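Local atomic coordinates of short chain dehydrogenase (Salmonella typhi, PDB entry 3G1T), a protein that probably catalyses NAD(P)-dependent oxidation or reduction as a member of the short-chain dehydrogenase family, built on a Rossmann fold and assembled as a pair of subunits. Residues E175-M178 and Q179-D183; P116-W119 and Q120-M123; R28-A31 and L32-R36; D183-Q186 and N187-L190. All coordinates share one frame; numbering follows the deposited sequence.

Contact 1 of 4, residues E175-M178 and Q179-D183; sequences EGMM and QVLAD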
# COMPACT_ATOMS: atom_id res chain seq x y z
N GLU A 175 1.53 5.51 4.19
CA GLU A 175 2.57 5.55 5.32
C GLU A 175 3.94 5.01 4.86
O GLU A 175 4.96 5.62 5.12
CB GLU A 175 2.06 4.76 6.57
CG GLU A 175 0.70 5.43 7.08
CD GLU A 175 0.91 6.67 7.97
OE1 GLU A 175 2.09 7.13 8.05
OE2 GLU A 175 -0.09 7.14 8.63
N GLY A 176 3.95 3.87 4.20
CA GLY A 176 5.18 3.34 3.63
C GLY A 176 5.91 4.29 2.69
O GLY A 176 7.16 4.54 2.81
N MET A 177 5.17 4.87 1.77
CA MET A 177 5.79 5.73 0.74
C MET A 177 6.28 7.01 1.42
O MET A 177 7.39 7.50 1.13
CB MET A 177 4.79 5.95 -0.37
CG MET A 177 4.95 7.20 -1.23
SD MET A 177 3.62 7.45 -2.52
CE MET A 177 2.11 7.58 -1.60
N MET A 178 5.52 7.54 2.39
CA MET A 178 5.98 8.66 3.19
C MET A 178 7.28 8.31 3.96
O MET A 178 8.26 9.10 3.89
CB MET A 178 4.94 9.09 4.23
CG MET A 178 5.48 10.16 5.33
SD MET A 178 6.34 9.64 6.76
CE MET A 178 4.84 8.82 7.60
N GLN A 179 7.37 7.12 4.56
CA GLN A 179 8.61 6.69 5.31
C GLN A 179 9.81 6.54 4.40
O GLN A 179 10.88 7.00 4.82
CB GLN A 179 8.43 5.35 6.04
CG GLN A 179 7.41 5.53 7.19
CD GLN A 179 7.29 4.29 8.03
OE1 GLN A 179 8.18 3.43 8.04
NE2 GLN A 179 6.18 4.19 8.77
N VAL A 180 9.61 6.03 3.18
CA VAL A 180 10.75 5.94 2.17
C VAL A 180 11.28 7.35 1.87
O VAL A 180 12.50 7.60 1.92
CB VAL A 180 10.36 5.20 0.91
CG1 VAL A 180 11.50 5.22 -0.19
CG2 VAL A 180 10.10 3.73 1.30
N LEU A 181 10.35 8.26 1.49
CA LEU A 181 10.71 9.63 1.15
C LEU A 181 11.40 10.34 2.32
O LEU A 181 12.46 11.00 2.15
CB LEU A 181 9.40 10.43 0.80
CG LEU A 181 8.88 10.07 -0.54
CD1 LEU A 181 7.38 10.40 -0.68
CD2 LEU A 181 9.62 10.80 -1.70
N ALA A 182 10.84 10.16 3.53
CA ALA A 182 11.37 10.86 4.69
C ALA A 182 12.80 10.36 4.89
O ALA A 182 13.69 11.18 5.18
CB ALA A 182 10.54 10.48 5.92
N ASP A 183 13.00 9.02 4.81
CA ASP A 183 14.43 8.47 4.95
C ASP A 183 15.35 9.00 3.88
O ASP A 183 16.49 9.39 4.18
CB ASP A 183 14.41 6.97 4.90
CG ASP A 183 15.73 6.33 5.49
OD1 ASP A 183 16.22 6.78 6.56
OD2 ASP A 183 16.17 5.33 4.98
O HOH W 1 4.06 6.05 9.49
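Q179 packs its CG 3.2 Å from E175 O, and the chain continues extended beyond it (chi2 -174°) to a water shared with the E175 side chain. That water donates to E175 OE1 at 2.7 Å and accepts from Q179 NE2 at 2.9 Å, so the carboxylate and the amide one helical turn apart are joined without touching. The other ends of both groups are taken elsewhere: E175 OE2 by R158, S153 and T242, and Q179 OE1 by the backbone N of G160 of the second subunit.

Backbone bonds of the i to i+4 kind carry the rest of the polar contact. L181 N to M177 O is the straightest, with an N-H...O angle of 173°, and A182 N to M178 O is the shortest at 2.8 Å.

Apolar contacts are looser. M177 and L181 run alongside each other, M177 CG meeting L181 CD1 at 4.1 Å. M178 bends at chi2 (-84°), which brings SD back over the Q179 backbone and within 4.4 Å of A182 CB. M178 and L181 also pack on V192 and F151, while M177, Q179, V180 and also L181 reach the second subunit. This helix, packed on both the parallel sheet and the subunit interface, is the crossover helix of a Rossmann-fold beta-alpha-beta unit, 147-152, 165-185 and 190-196.

Contact 2 of 4, residues P116-W119 and Q120-M123; sequences PQIW and QDVM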
# COMPACT_ATOMS: atom_id res chain seq x y z
N PRO A 116 -13.38 -5.21 -7.90
CA PRO A 116 -11.95 -5.07 -8.34
C PRO A 116 -11.57 -3.77 -9.04
O PRO A 116 -10.45 -3.24 -8.84
CB PRO A 116 -11.72 -6.29 -9.22
CG PRO A 116 -12.71 -7.33 -8.60
CD PRO A 116 -13.94 -6.52 -8.30
N GLN A 117 -12.47 -3.27 -9.88
CA GLN A 117 -12.20 -2.04 -10.62
C GLN A 117 -12.14 -0.86 -9.67
O GLN A 117 -11.27 -0.02 -9.82
CB GLN A 117 -13.24 -1.81 -11.75
CG GLN A 117 -12.91 -0.61 -12.66
CD GLN A 117 -11.45 -0.66 -13.25
OE1 GLN A 117 -11.18 -1.40 -14.21
NE2 GLN A 117 -10.51 0.11 -12.63
N ILE A 118 -13.10 -0.77 -8.73
CA ILE A 118 -13.07 0.37 -7.76
C ILE A 118 -11.79 0.29 -6.93
O ILE A 118 -11.13 1.32 -6.63
CB ILE A 118 -14.30 0.45 -6.83
CG1 ILE A 118 -15.63 0.64 -7.62
CG2 ILE A 118 -14.08 1.57 -5.86
CD1 ILE A 118 -15.54 1.71 -8.61
N TRP A 119 -11.41 -0.95 -6.61
CA TRP A 119 -10.22 -1.21 -5.78
C TRP A 119 -8.98 -0.65 -6.52
O TRP A 119 -8.15 0.08 -5.93
CB TRP A 119 -10.09 -2.72 -5.50
CG TRP A 119 -8.66 -3.14 -4.94
CD1 TRP A 119 -7.47 -3.10 -5.62
CD2 TRP A 119 -8.36 -3.57 -3.60
NE1 TRP A 119 -6.43 -3.50 -4.77
CE2 TRP A 119 -6.96 -3.82 -3.54
CE3 TRP A 119 -9.13 -3.84 -2.47
CZ2 TRP A 119 -6.33 -4.31 -2.36
CZ3 TRP A 119 -8.53 -4.30 -1.30
CH2 TRP A 119 -7.11 -4.52 -1.24
N GLN A 120 -8.85 -0.96 -7.82
CA GLN A 120 -7.77 -0.42 -8.67
C GLN A 120 -7.82 1.09 -8.74
O GLN A 120 -6.77 1.75 -8.68
CB GLN A 120 -7.84 -1.04 -10.09
CG GLN A 120 -6.58 -1.80 -10.55
CD GLN A 120 -6.82 -3.27 -11.03
OE1 GLN A 120 -5.91 -3.88 -11.56
NE2 GLN A 120 -8.03 -3.82 -10.81
N ASP A 121 -9.02 1.68 -8.84
CA ASP A 121 -9.15 3.16 -8.91
C ASP A 121 -8.63 3.83 -7.64
O ASP A 121 -7.96 4.88 -7.70
CB ASP A 121 -10.64 3.57 -9.04
CG ASP A 121 -11.26 3.19 -10.37
OD1 ASP A 121 -10.54 2.89 -11.30
OD2 ASP A 121 -12.50 3.19 -10.49
N VAL A 122 -8.94 3.23 -6.47
CA VAL A 122 -8.50 3.74 -5.16
C VAL A 122 -6.98 3.72 -5.14
O VAL A 122 -6.35 4.71 -4.69
CB VAL A 122 -9.13 2.97 -3.91
CG1 VAL A 122 -8.44 3.33 -2.59
CG2 VAL A 122 -10.64 3.31 -3.82
N MET A 123 -6.39 2.61 -5.60
CA MET A 123 -4.92 2.50 -5.59
C MET A 123 -4.33 3.56 -6.52
O MET A 123 -3.27 4.14 -6.23
CB MET A 123 -4.47 1.09 -6.00
CG MET A 123 -4.64 0.05 -4.80
SD MET A 123 -3.90 0.32 -3.11
CE MET A 123 -2.27 0.09 -3.72
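P116 O takes two hydrogen bonds from Q120, one from its backbone N at 3.0 Å and one from its side-chain NE2 at 3.2 Å. The donors approach from opposite faces of the carbonyl plane: the backbone N is only moderately tilted, while NE2 sits well above the plane, 59° out of it. From the amide's own side the fit is better, since P116 O lies close to the Q120 amide plane. A bend at chi2 turns the amide back toward P116 O. Q120 OE1 is held by Q124 NE2 of the second subunit, and the two bonds together fix the rotation of the amide.

One residue further along, Q117 and D121 form a second i to i+4 side-chain bond. Q117 NE2 donates to D121 OD1 at 3.1 Å, meeting the oxygen from above the carboxylate plane with an N-H...O angle of 137°, so the bond is clearly bent. The amide and carboxylate planes differ by 27° although the two chains run almost perpendicular to each other.

This is the opening of helix 116-142, a long helix of the Rossmann-type domain. Its first turns face the second subunit along one flank and helix 165-185 along another, where W119 and V122 rest on A166.

W119 and M123 extend alongside each other. M123 CG comes within 4.0 Å of W119 NE1, and SD stands 5.4 Å from the centroid of the five-membered ring in an oblique Met-aromatic contact. W119 NE1 donates to N128 OD1 of the second subunit, and the indole stacks with F131 of that subunit.

Contact 3 of 4, residues R28-A31 and L32-R36; sequences REAA and LTYAR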
# COMPACT_ATOMS: atom_id res chain seq x y z
N ARG A 28 -9.88 22.55 0.55
CA ARG A 28 -10.30 23.95 0.48
C ARG A 28 -9.99 24.76 1.75
O ARG A 28 -9.48 25.92 1.65
CB ARG A 28 -11.81 23.98 0.20
CG ARG A 28 -12.43 25.32 0.37
CD ARG A 28 -13.97 25.21 0.15
NE ARG A 28 -14.53 26.55 0.23
CZ ARG A 28 -14.86 27.13 1.39
NH1 ARG A 28 -14.70 26.47 2.53
NH2 ARG A 28 -15.38 28.38 1.40
N GLU A 29 -10.29 24.18 2.94
CA GLU A 29 -9.95 24.79 4.24
C GLU A 29 -8.48 25.09 4.38
O GLU A 29 -8.08 26.17 4.80
CB GLU A 29 -10.37 23.92 5.44
CG GLU A 29 -10.52 24.71 6.74
CD GLU A 29 -11.68 25.74 6.70
OE1 GLU A 29 -12.65 25.51 5.95
OE2 GLU A 29 -11.63 26.73 7.41
N ALA A 30 -7.63 24.13 4.02
CA ALA A 30 -6.19 24.37 4.16
C ALA A 30 -5.73 25.46 3.18
O ALA A 30 -4.92 26.32 3.53
CB ALA A 30 -5.44 23.05 3.98
N ALA A 31 -6.26 25.46 1.96
CA ALA A 31 -5.89 26.54 0.99
C ALA A 31 -6.25 27.96 1.55
O ALA A 31 -5.44 28.90 1.58
CB ALA A 31 -6.50 26.28 -0.35
N LEU A 32 -7.50 28.13 2.00
CA LEU A 32 -7.91 29.36 2.69
C LEU A 32 -7.06 29.74 3.87
O LEU A 32 -6.65 30.91 3.98
CB LEU A 32 -9.33 29.18 3.22
CG LEU A 32 -10.38 29.24 2.10
CD1 LEU A 32 -11.71 28.88 2.83
CD2 LEU A 32 -10.51 30.60 1.43
N THR A 33 -6.82 28.77 4.79
CA THR A 33 -6.07 28.98 6.02
C THR A 33 -4.60 29.30 5.69
O THR A 33 -4.01 30.25 6.23
CB THR A 33 -6.07 27.72 6.93
OG1 THR A 33 -7.39 27.25 7.19
CG2 THR A 33 -5.48 28.05 8.27
N TYR A 34 -4.01 28.53 4.80
CA TYR A 34 -2.60 28.87 4.38
C TYR A 34 -2.46 30.28 3.79
O TYR A 34 -1.54 31.01 4.17
CB TYR A 34 -2.02 27.81 3.45
CG TYR A 34 -1.83 26.45 4.03
CD1 TYR A 34 -1.72 26.25 5.42
CD2 TYR A 34 -1.71 25.35 3.18
CE1 TYR A 34 -1.53 24.95 5.95
CE2 TYR A 34 -1.51 24.06 3.66
CZ TYR A 34 -1.39 23.85 5.02
OH TYR A 34 -1.12 22.57 5.46
N ALA A 35 -3.40 30.68 2.91
CA ALA A 35 -3.45 32.07 2.37
C ALA A 35 -3.61 33.10 3.51
O ALA A 35 -2.93 34.15 3.53
CB ALA A 35 -4.51 32.17 1.31
N ARG A 36 -4.48 32.81 4.49
CA ARG A 36 -4.66 33.71 5.63
C ARG A 36 -3.43 33.89 6.54
O ARG A 36 -3.27 34.97 7.16
CB ARG A 36 -5.86 33.28 6.45
CG ARG A 36 -7.21 33.54 5.74
CD ARG A 36 -8.36 32.70 6.38
NE ARG A 36 -9.62 32.89 5.63
CZ ARG A 36 -10.65 32.02 5.62
NH1 ARG A 36 -10.56 30.89 6.28
NH2 ARG A 36 -11.75 32.28 4.89
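L32 CB lies 3.6 Å from both R28 O and E29 O, and it also sits over one face of the R36 guanidinium. The setting is helix 25-36, the crossover between strands 16-19 and 40-45 in the first beta-alpha-beta unit of a Rossmann fold.

Further out along the same side chain, CG stays close to R28 O. CD1 then reaches one face of the R28 guanidinium, 3.9 Å from both CZ and NH1 and offset toward the rim of the group; R28 brings that face to L32 on a chain that stays stretched as far as NE. L32 thus lies against parts of both arginines, and it also packs on I58 of helix 48-62.

R36 has its own charge partner in E61, a salt bridge through NE. E29 OE2 approaches the edge of the same guanidinium, but at 4.4 Å from R36 NH1 it is too far for a salt bridge.

On the flank facing strand 40-45, A31 packs on V41 and L43. Y34 sets one ring face over the carbonyl carbon of A30, and its CE2 touches A30 CB at 4.1 Å; the hydroxyl is bonded to Y227 O.

T33 turns OG1 back along the helix (chi1 -53°), and E29 O consequently accepts twice: from T33 N at 2.9 Å and from T33 OG1 at 2.7 Å, the hydroxyl standing 43° out of the carbonyl plane.

Contact 4 of 4, residues D183-Q186 and N187-L190; sequences DEYQ and NRSL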
# COMPACT_ATOMS: atom_id res chain seq x y z
N ASP A 183 13.00 9.02 4.81
CA ASP A 183 14.43 8.47 4.95
C ASP A 183 15.35 9.00 3.88
O ASP A 183 16.49 9.39 4.18
CB ASP A 183 14.41 6.97 4.90
CG ASP A 183 15.73 6.33 5.49
OD1 ASP A 183 16.22 6.78 6.56
OD2 ASP A 183 16.17 5.33 4.98
N GLU A 184 14.89 9.17 2.67
CA GLU A 184 15.77 9.65 1.61
C GLU A 184 16.19 11.10 1.74
O GLU A 184 17.22 11.48 1.14
CB GLU A 184 15.13 9.48 0.24
CG GLU A 184 14.95 7.92 -0.07
CD GLU A 184 14.40 7.62 -1.45
OE1 GLU A 184 14.05 8.51 -2.26
OE2 GLU A 184 14.29 6.42 -1.83
N TYR A 185 15.39 11.89 2.47
CA TYR A 185 15.62 13.35 2.59
C TYR A 185 16.06 13.73 4.00
O TYR A 185 16.20 14.89 4.29
CB TYR A 185 14.43 14.20 2.08
CG TYR A 185 14.33 14.02 0.56
CD1 TYR A 185 15.20 14.74 -0.27
CD2 TYR A 185 13.38 13.11 -0.05
CE1 TYR A 185 15.14 14.55 -1.68
CE2 TYR A 185 13.29 12.94 -1.42
CZ TYR A 185 14.18 13.63 -2.23
OH TYR A 185 14.10 13.35 -3.57
N GLN A 186 16.26 12.74 4.85
CA GLN A 186 16.34 13.00 6.29
C GLN A 186 17.41 14.05 6.66
O GLN A 186 17.16 14.86 7.50
CB GLN A 186 16.59 11.69 7.02
CG GLN A 186 15.71 11.47 8.21
CD GLN A 186 16.28 12.04 9.48
OE1 GLN A 186 15.58 12.11 10.52
NE2 GLN A 186 17.56 12.43 9.44
N ASN A 187 18.61 14.03 6.04
CA ASN A 187 19.60 15.03 6.42
C ASN A 187 19.64 16.24 5.46
O ASN A 187 20.59 17.08 5.50
CB ASN A 187 20.97 14.31 6.64
CG ASN A 187 21.67 13.85 5.29
OD1 ASN A 187 21.14 14.05 4.21
ND2 ASN A 187 22.91 13.27 5.39
N ARG A 188 18.58 16.39 4.64
CA ARG A 188 18.48 17.47 3.68
C ARG A 188 17.30 18.40 4.08
O ARG A 188 16.77 18.30 5.20
CB ARG A 188 18.28 16.93 2.24
CG ARG A 188 19.61 16.40 1.57
CD ARG A 188 19.42 16.00 0.12
NE ARG A 188 18.88 14.64 -0.01
CZ ARG A 188 18.63 14.08 -1.19
NH1 ARG A 188 18.89 14.77 -2.30
NH2 ARG A 188 18.11 12.84 -1.28
N SER A 189 16.98 19.32 3.19
CA SER A 189 16.16 20.49 3.55
C SER A 189 14.66 20.17 3.49
O SER A 189 13.84 20.98 3.95
CB SER A 189 16.43 21.64 2.58
OG SER A 189 16.10 21.28 1.24
N LEU A 190 14.35 18.96 3.03
CA LEU A 190 12.92 18.50 2.85
C LEU A 190 12.50 17.56 3.94
O LEU A 190 13.08 16.47 4.08
CB LEU A 190 12.78 17.76 1.51
CG LEU A 190 11.38 17.26 1.08
CD1 LEU A 190 10.12 18.31 1.13
CD2 LEU A 190 11.56 16.57 -0.35
O HOH W 2 19.08 13.16 2.67
O HOH W 3 14.53 16.55 6.72
O HOH W 4 17.97 18.14 8.27
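The R188 guanidinium turns one face toward CD1 and CE1 of Y185: ring and guanidinium planes are 26° apart, and Y185 CE1 lies 3.4 Å above the guanidinium plane, offset toward its rim. R188 gets there by bending at chi3 (-83°), which folds the group back over the last turn of helix 165-185. Its NH2 then donates to E184 O at 2.9 Å along a nearly straight path, with the acceptor in the guanidinium plane though NH2 itself stands above the carbonyl plane.

L190 meets the tyrosine quite differently. Its CD2 sits over the centre of the ring in a CH-pi contact, 3.9 Å from the centroid and 11° off the ring normal. Y185 and L190 also pack on L138 of helix 116-142.

A type I beta turn from Y185 to R188 reverses the chain between them; R188 N closes it on Y185 O at 2.8 Å. One water, donating to E184 O and N187 OD1 and accepting from R188 NE, adds a second tie between arginine and helix.

The charged group therefore meets a carbonyl near the C-terminal end of the helix, where the helix dipole would be expected to make the oxygens more attractive to a cation.

From the N terminus, contact 3 comes first, on the crossover helix 25-36 between strands 16-19 and 40-45. Contact 2 follows at the start of helix 116-142, its centre about 30 Å from that of contact 3 and on the opposite side of the chain's centre. Contact 1 lies further on in helix 165-185, and contact 4 continues from it through the shared D183 into the turn before strand 190-196. All four are local, so none closes a long loop; they run in series without nesting or crossing, and contacts 1 and 4 overlap at that residue. Contacts 1, 2 and 4 face the second subunit, while contact 3 is touched by no other chain of the assembly.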